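Local coordinates for protein 16.4 kDa salivary peptide (Culex quinquefasciatus, PDB 7KC8) that is of unknown function but, as a beta-trefoil member of the cysteine- and tryptophan-rich salivary proteins of mosquitoes, may bind sugars, at residues K17-W22 and E105-S110; Y60-S65 and G80-N85. One frame throughout, in Å; residues are numbered along the deposited sequence.

Contact 1 (K17-W22 and E105-S110); sequences KHINMW and ECLVIS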
loop_
_atom_site.group_PDB
_atom_site.type_symbol
_atom_site.label_atom_id
_atom_site.label_comp_id
_atom_site.label_asym_id
_atom_site.label_seq_id
_atom_site.Cartn_x
_atom_site.Cartn_y
_atom_site.Cartn_z
ATOM N N LYS A 17 1.527 12.409 -2.424
ATOM C CA LYS A 17 0.433 11.916 -1.594
ATOM C C LYS A 17 0.864 10.675 -0.823
ATOM O O LYS A 17 1.412 9.734 -1.410
ATOM C CB LYS A 17 -0.800 11.596 -2.442
ATOM C CG LYS A 17 -1.481 12.812 -3.050
ATOM C CD LYS A 17 -2.085 13.735 -1.984
ATOM C CE LYS A 17 -3.008 14.770 -2.622
ATOM N NZ LYS A 17 -3.910 15.399 -1.622
ATOM N N HIS A 18 0.551 10.672 0.458
ATOM C CA HIS A 18 0.769 9.475 1.290
ATOM C C HIS A 18 -0.518 8.660 1.277
ATOM O O HIS A 18 -1.543 9.189 0.979
ATOM C CB HIS A 18 1.063 9.847 2.731
ATOM C CG HIS A 18 2.346 10.553 2.952
ATOM N ND1 HIS A 18 3.379 9.983 3.598
ATOM C CD2 HIS A 18 2.740 11.795 2.654
ATOM C CE1 HIS A 18 4.361 10.834 3.669
ATOM N NE2 HIS A 18 3.996 11.928 3.102
ATOM N N ILE A 19 -0.416 7.371 1.515
ATOM C CA ILE A 19 -1.592 6.526 1.684
ATOM C C ILE A 19 -2.196 6.813 3.054
ATOM O O ILE A 19 -1.597 6.481 4.080
ATOM C CB ILE A 19 -1.236 5.037 1.557
ATOM C CG1 ILE A 19 -0.646 4.706 0.193
ATOM C CG2 ILE A 19 -2.467 4.182 1.787
ATOM C CD1 ILE A 19 -0.168 3.264 0.113
ATOM N N ASN A 20 -3.385 7.405 3.075
ATOM C CA ASN A 20 -4.130 7.599 4.312
ATOM C C ASN A 20 -5.306 6.628 4.358
ATOM O O ASN A 20 -5.704 6.044 3.347
ATOM C CB ASN A 20 -4.633 9.047 4.439
ATOM C CG ASN A 20 -3.505 10.053 4.554
ATOM O OD1 ASN A 20 -2.330 9.693 4.483
ATOM N ND2 ASN A 20 -3.855 11.320 4.699
ATOM N N MET A 21 -5.843 6.437 5.551
ATOM C CA MET A 21 -6.956 5.491 5.746
ATOM C C MET A 21 -8.095 6.163 6.520
ATOM O O MET A 21 -7.863 7.180 7.175
ATOM C CB MET A 21 -6.457 4.263 6.508
ATOM C CG MET A 21 -5.654 4.603 7.744
ATOM S SD MET A 21 -4.709 3.281 8.452
ATOM C CE MET A 21 -3.897 4.139 9.786
ATOM N N TRP A 22 -9.285 5.592 6.419
ATOM C CA TRP A 22 -10.443 6.076 7.155
ATOM C C TRP A 22 -10.277 5.830 8.650
ATOM O O TRP A 22 -9.593 4.895 9.082
ATOM C CB TRP A 22 -11.720 5.400 6.651
ATOM C CG TRP A 22 -12.401 6.185 5.579
ATOM C CD1 TRP A 22 -11.847 6.641 4.417
ATOM C CD2 TRP A 22 -13.768 6.602 5.559
ATOM N NE1 TRP A 22 -12.786 7.318 3.673
ATOM C CE2 TRP A 22 -13.975 7.305 4.350
ATOM C CE3 TRP A 22 -14.837 6.445 6.439
ATOM C CZ2 TRP A 22 -15.205 7.856 4.005
ATOM C CZ3 TRP A 22 -16.068 6.991 6.094
ATOM C CH2 TRP A 22 -16.240 7.689 4.887
ATOM N N GLU A 105 -0.304 -5.807 -11.030
ATOM C CA GLU A 105 -0.705 -4.410 -11.311
ATOM C C GLU A 105 0.055 -3.514 -10.348
ATOM O O GLU A 105 0.237 -3.902 -9.236
ATOM C CB GLU A 105 -2.199 -4.209 -11.111
ATOM C CG GLU A 105 -3.019 -4.304 -12.357
ATOM C CD GLU A 105 -4.454 -4.686 -12.079
ATOM O OE1 GLU A 105 -4.953 -5.578 -12.734
ATOM O OE2 GLU A 105 -5.039 -4.084 -11.200
ATOM N N CYS A 106 0.416 -2.330 -10.800
ATOM C CA CYS A 106 1.223 -1.399 -9.986
ATOM C C CYS A 106 0.374 -0.670 -8.955
ATOM O O CYS A 106 -0.717 -0.264 -9.273
ATOM C CB CYS A 106 1.902 -0.359 -10.863
ATOM S SG CYS A 106 2.646 -1.074 -12.341
ATOM N N LEU A 107 0.895 -0.550 -7.749
ATOM C CA LEU A 107 0.199 0.297 -6.780
ATOM C C LEU A 107 0.502 1.748 -7.156
ATOM O O LEU A 107 1.639 2.079 -7.474
ATOM C CB LEU A 107 0.630 -0.021 -5.361
ATOM C CG LEU A 107 -0.158 0.773 -4.341
ATOM C CD1 LEU A 107 -1.565 0.234 -4.223
ATOM C CD2 LEU A 107 0.557 0.761 -3.015
ATOM N N VAL A 108 -0.514 2.575 -7.058
ATOM C CA VAL A 108 -0.430 3.973 -7.510
ATOM C C VAL A 108 -1.472 4.803 -6.760
ATOM O O VAL A 108 -2.413 4.245 -6.249
ATOM C CB VAL A 108 -0.738 3.908 -9.013
ATOM C CG1 VAL A 108 -1.987 4.646 -9.430
ATOM C CG2 VAL A 108 0.456 4.156 -9.900
ATOM N N ILE A 109 -1.218 6.096 -6.631
ATOM C CA ILE A 109 -2.252 7.044 -6.142
ATOM C C ILE A 109 -2.676 7.838 -7.376
ATOM O O ILE A 109 -1.838 8.418 -8.001
ATOM C CB ILE A 109 -1.768 7.904 -4.974
ATOM C CG1 ILE A 109 -1.440 7.050 -3.759
ATOM C CG2 ILE A 109 -2.803 8.954 -4.649
ATOM C CD1 ILE A 109 -1.109 7.840 -2.550
ATOM N N SER A 110 -3.956 7.836 -7.697
ATOM C CA SER A 110 -4.452 8.453 -8.920
ATOM C C SER A 110 -4.516 9.972 -8.795
ATOM O O SER A 110 -4.350 10.550 -7.716
ATOM C CB SER A 110 -5.839 7.925 -9.274
ATOM O OG SER A 110 -6.833 8.713 -8.637
#
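The flat groups are peptide units rather than rings: the terminal methyl of I109 lies over the faces of two successive peptides, K17-H18 and H18-I19. The two peptide planes stand nearly perpendicular, and CD1 sits in the corner between them, above a face of each. Over the first peptide the methyl sits at the oxygen end, 3.4 Å from K17 O. Over the second it stands above the carbonyl, with H18 O 3.8 Å away, while the CB of H18 leaves from the opposite face and takes the imidazole away from I109.

I109 gets there by an extended chain. Its CG1 lies trans to the carbonyl carbon and chi2 continues straight (-174°), which projects CD1 onto the other strand. The methylene of K17 flanks the same methyl, CB to I109 CD1 being 3.8 Å, and I109 CG2 lies against that CB too. Beyond CB the lysine bends sharply at chi2 (-65°), and its ammonium group turns away to a salt bridge with D36. I19 joins further along: its CG1 passes slantwise by I109 CD1 at 4.2 Å, and its own CD1 meets L107 CD2 tip to tip at 4.1 Å.

The interface is thus built wholly from methyl and methylene contacts with one another and with backbone. The carbonyls of I19 and L107 are engaged outside it, by the indole N-H groups of W41 and W128. Strands 17-21 and 105-109 run nearly at right angles (99°), their axes 8.5 Å apart at closest approach. They are not paired edge to edge; side chains of 105-109 pack on the backbone and side chains of 17-21. L107 and I109, alternate residues of one strand, meet I19 of the other in the buried apolar interior of a ricin-type beta-trefoil.

Contact 2 (Y60-S65 and G80-N85); sequences YLYAES and GTTDAN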
loop_
_atom_site.group_PDB
_atom_site.type_symbol
_atom_site.label_atom_id
_atom_site.label_comp_id
_atom_site.label_asym_id
_atom_site.label_seq_id
_atom_site.Cartn_x
_atom_site.Cartn_y
_atom_site.Cartn_z
ATOM N N TYR A 60 -4.345 -6.006 6.673
ATOM C CA TYR A 60 -3.367 -6.102 5.606
ATOM C C TYR A 60 -3.870 -5.453 4.329
ATOM O O TYR A 60 -4.980 -5.750 3.869
ATOM C CB TYR A 60 -2.972 -7.556 5.367
ATOM C CG TYR A 60 -1.953 -7.959 6.386
ATOM C CD1 TYR A 60 -0.714 -7.335 6.417
ATOM C CD2 TYR A 60 -2.239 -8.913 7.356
ATOM C CE1 TYR A 60 0.227 -7.667 7.360
ATOM C CE2 TYR A 60 -1.293 -9.254 8.310
ATOM C CZ TYR A 60 -0.062 -8.628 8.308
ATOM O OH TYR A 60 0.888 -8.958 9.253
ATOM N N LEU A 61 -3.044 -4.568 3.774
ATOM C CA LEU A 61 -3.276 -3.984 2.454
ATOM C C LEU A 61 -3.571 -5.066 1.430
ATOM O O LEU A 61 -2.840 -6.053 1.326
ATOM C CB LEU A 61 -2.039 -3.189 2.016
ATOM C CG LEU A 61 -2.236 -2.166 0.898
ATOM C CD1 LEU A 61 -3.040 -1.034 1.468
ATOM C CD2 LEU A 61 -0.913 -1.678 0.324
ATOM N N TYR A 62 -4.634 -4.874 0.660
ATOM C CA TYR A 62 -4.973 -5.832 -0.386
ATOM C C TYR A 62 -5.706 -5.117 -1.501
ATOM O O TYR A 62 -6.097 -3.954 -1.371
ATOM C CB TYR A 62 -5.827 -6.980 0.128
ATOM C CG TYR A 62 -7.281 -6.609 0.316
ATOM C CD1 TYR A 62 -7.666 -5.698 1.293
ATOM C CD2 TYR A 62 -8.271 -7.170 -0.479
ATOM C CE1 TYR A 62 -8.985 -5.359 1.470
ATOM C CE2 TYR A 62 -9.599 -6.834 -0.306
ATOM C CZ TYR A 62 -9.955 -5.927 0.672
ATOM O OH TYR A 62 -11.283 -5.594 0.850
ATOM N N ALA A 63 -5.890 -5.842 -2.603
ATOM C CA ALA A 63 -6.532 -5.320 -3.799
ATOM C C ALA A 63 -7.841 -6.055 -4.037
ATOM O O ALA A 63 -7.910 -7.275 -3.898
ATOM C CB ALA A 63 -5.615 -5.457 -5.023
ATOM N N GLU A 64 -8.870 -5.309 -4.400
ATOM C CA GLU A 64 -10.171 -5.901 -4.662
ATOM C C GLU A 64 -10.130 -6.787 -5.906
ATOM O O GLU A 64 -9.199 -6.734 -6.713
ATOM C CB GLU A 64 -11.230 -4.813 -4.817
ATOM C CG GLU A 64 -11.801 -4.336 -3.488
ATOM C CD GLU A 64 -12.675 -5.392 -2.805
ATOM O OE1 GLU A 64 -12.998 -6.428 -3.441
ATOM O OE2 GLU A 64 -13.037 -5.186 -1.623
ATOM N N SER A 65 -11.175 -7.610 -6.048
ATOM C CA SER A 65 -11.226 -8.691 -7.031
ATOM C C SER A 65 -11.671 -8.231 -8.411
ATOM O O SER A 65 -11.519 -8.989 -9.376
ATOM C CB SER A 65 -12.167 -9.810 -6.553
ATOM N N GLY A 80 -11.914 -11.300 7.647
ATOM C CA GLY A 80 -11.962 -12.262 6.573
ATOM C C GLY A 80 -10.575 -12.678 6.138
ATOM O O GLY A 80 -9.575 -12.452 6.820
ATOM N N THR A 81 -10.535 -13.306 4.977
ATOM C CA THR A 81 -9.300 -13.759 4.368
ATOM C C THR A 81 -9.193 -13.142 2.982
ATOM O O THR A 81 -10.184 -12.708 2.394
ATOM C CB THR A 81 -9.247 -15.291 4.257
ATOM O OG1 THR A 81 -9.897 -15.870 5.396
ATOM C CG2 THR A 81 -7.811 -15.777 4.207
ATOM N N THR A 82 -7.975 -13.107 2.457
ATOM C CA THR A 82 -7.785 -12.654 1.095
ATOM C C THR A 82 -6.538 -13.294 0.522
ATOM O O THR A 82 -5.624 -13.697 1.246
ATOM C CB THR A 82 -7.668 -11.132 0.999
ATOM O OG1 THR A 82 -7.474 -10.770 -0.372
ATOM C CG2 THR A 82 -6.486 -10.644 1.829
ATOM N N ASP A 83 -6.526 -13.357 -0.801
ATOM C CA ASP A 83 -5.433 -13.869 -1.604
ATOM C C ASP A 83 -4.606 -12.755 -2.241
ATOM O O ASP A 83 -3.589 -13.043 -2.885
ATOM C CB ASP A 83 -5.999 -14.777 -2.704
ATOM C CG ASP A 83 -5.018 -15.828 -3.132
ATOM O OD1 ASP A 83 -3.905 -15.831 -2.551
ATOM O OD2 ASP A 83 -5.350 -16.648 -4.029
ATOM N N ALA A 84 -5.029 -11.498 -2.098
ATOM C CA ALA A 84 -4.481 -10.383 -2.868
ATOM C C ALA A 84 -3.802 -9.369 -1.958
ATOM O O ALA A 84 -3.870 -8.160 -2.195
ATOM C CB ALA A 84 -5.576 -9.714 -3.705
ATOM N N ASN A 85 -3.156 -9.861 -0.903
ATOM C CA ASN A 85 -2.551 -9.028 0.124
ATOM C C ASN A 85 -1.031 -9.138 0.135
ATOM O O ASN A 85 -0.394 -8.738 1.118
ATOM C CB ASN A 85 -3.113 -9.403 1.492
ATOM C CG ASN A 85 -2.823 -10.852 1.865
ATOM O OD1 ASN A 85 -2.212 -11.607 1.094
ATOM N ND2 ASN A 85 -3.243 -11.239 3.058
HETATM O O HOH W 1 -0.546 -6.657 2.549
#
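One carbonyl oxygen of an irregular loop, A84 O, serves as the meeting point for strand 60-63 of the beta-trefoil, although the loop itself forms no strand. A63 N donates a hydrogen bond to A84 O (3.1 Å), bent to 146° at the hydrogen and reaching the oxygen from a direction tilted 31° out of the carbonyl plane. Y62 CA also brings a C-H to the same atom, and N100 supplies a further hydrogen bond through its side-chain amide, so the oxygen takes two hydrogen bonds and one C-H...O contact.

The loop is shaped by an ST turn. T82 OG1, trans to its own backbone N (chi1 180°), reaches forward along the chain and accepts a hydrogen bond from A84 N, 3.1 Å from T82 OG1 and almost straight. This brings A84 up to the strand, where its CB rests 3.4 Å from A63 O.

From the strand, Y62 faces the turn. Its CB is pressed to within 3.3 Å of A84 O, and the ring passes T82 obliquely, CG lying between the backbone N and the carbonyl carbon. The threonine hydroxyl is the nearest group to the ring, OG1 to Y62 CD2 being 3.7 Å, while T82 CG2 packs on Y62 CB. The phenol end leads away from the loop.

N85 closes the other end, its CB lying beside the CB atoms of Y60 and Y62. The backbones come very near here, since N85 and Y62 have their CA atoms 4.0 Å apart. L61 O is a second shared acceptor, taking the indole N-H of W87 and hydrogen-bonding to a water that also sits by N85 O. From the loop itself it receives a C-H...O contact, with N85 CA 3.2 Å from L61 O.

Along the chain, residues 60-65 and 80-85 of contact 2 both fall between the 17-22 and 105-110 segments of contact 1. The two centres are 15 Å apart and the nearest atoms about 4 Å, without touching. The centre of contact 1 lies about 6 Å from the centre of the chain, that of contact 2 about 11 Å. Strand 72-77 connects them: it pairs with 60-63 directly, with 17-21 through 29-35, and with 105-109 through 115-118. R72 reinforces this route by reaching both E105 and the carbonyl of E64. An apolar interior packing and a polar loop attachment nearer the outside thus belong to one trefoil domain, linked through strand 72-77.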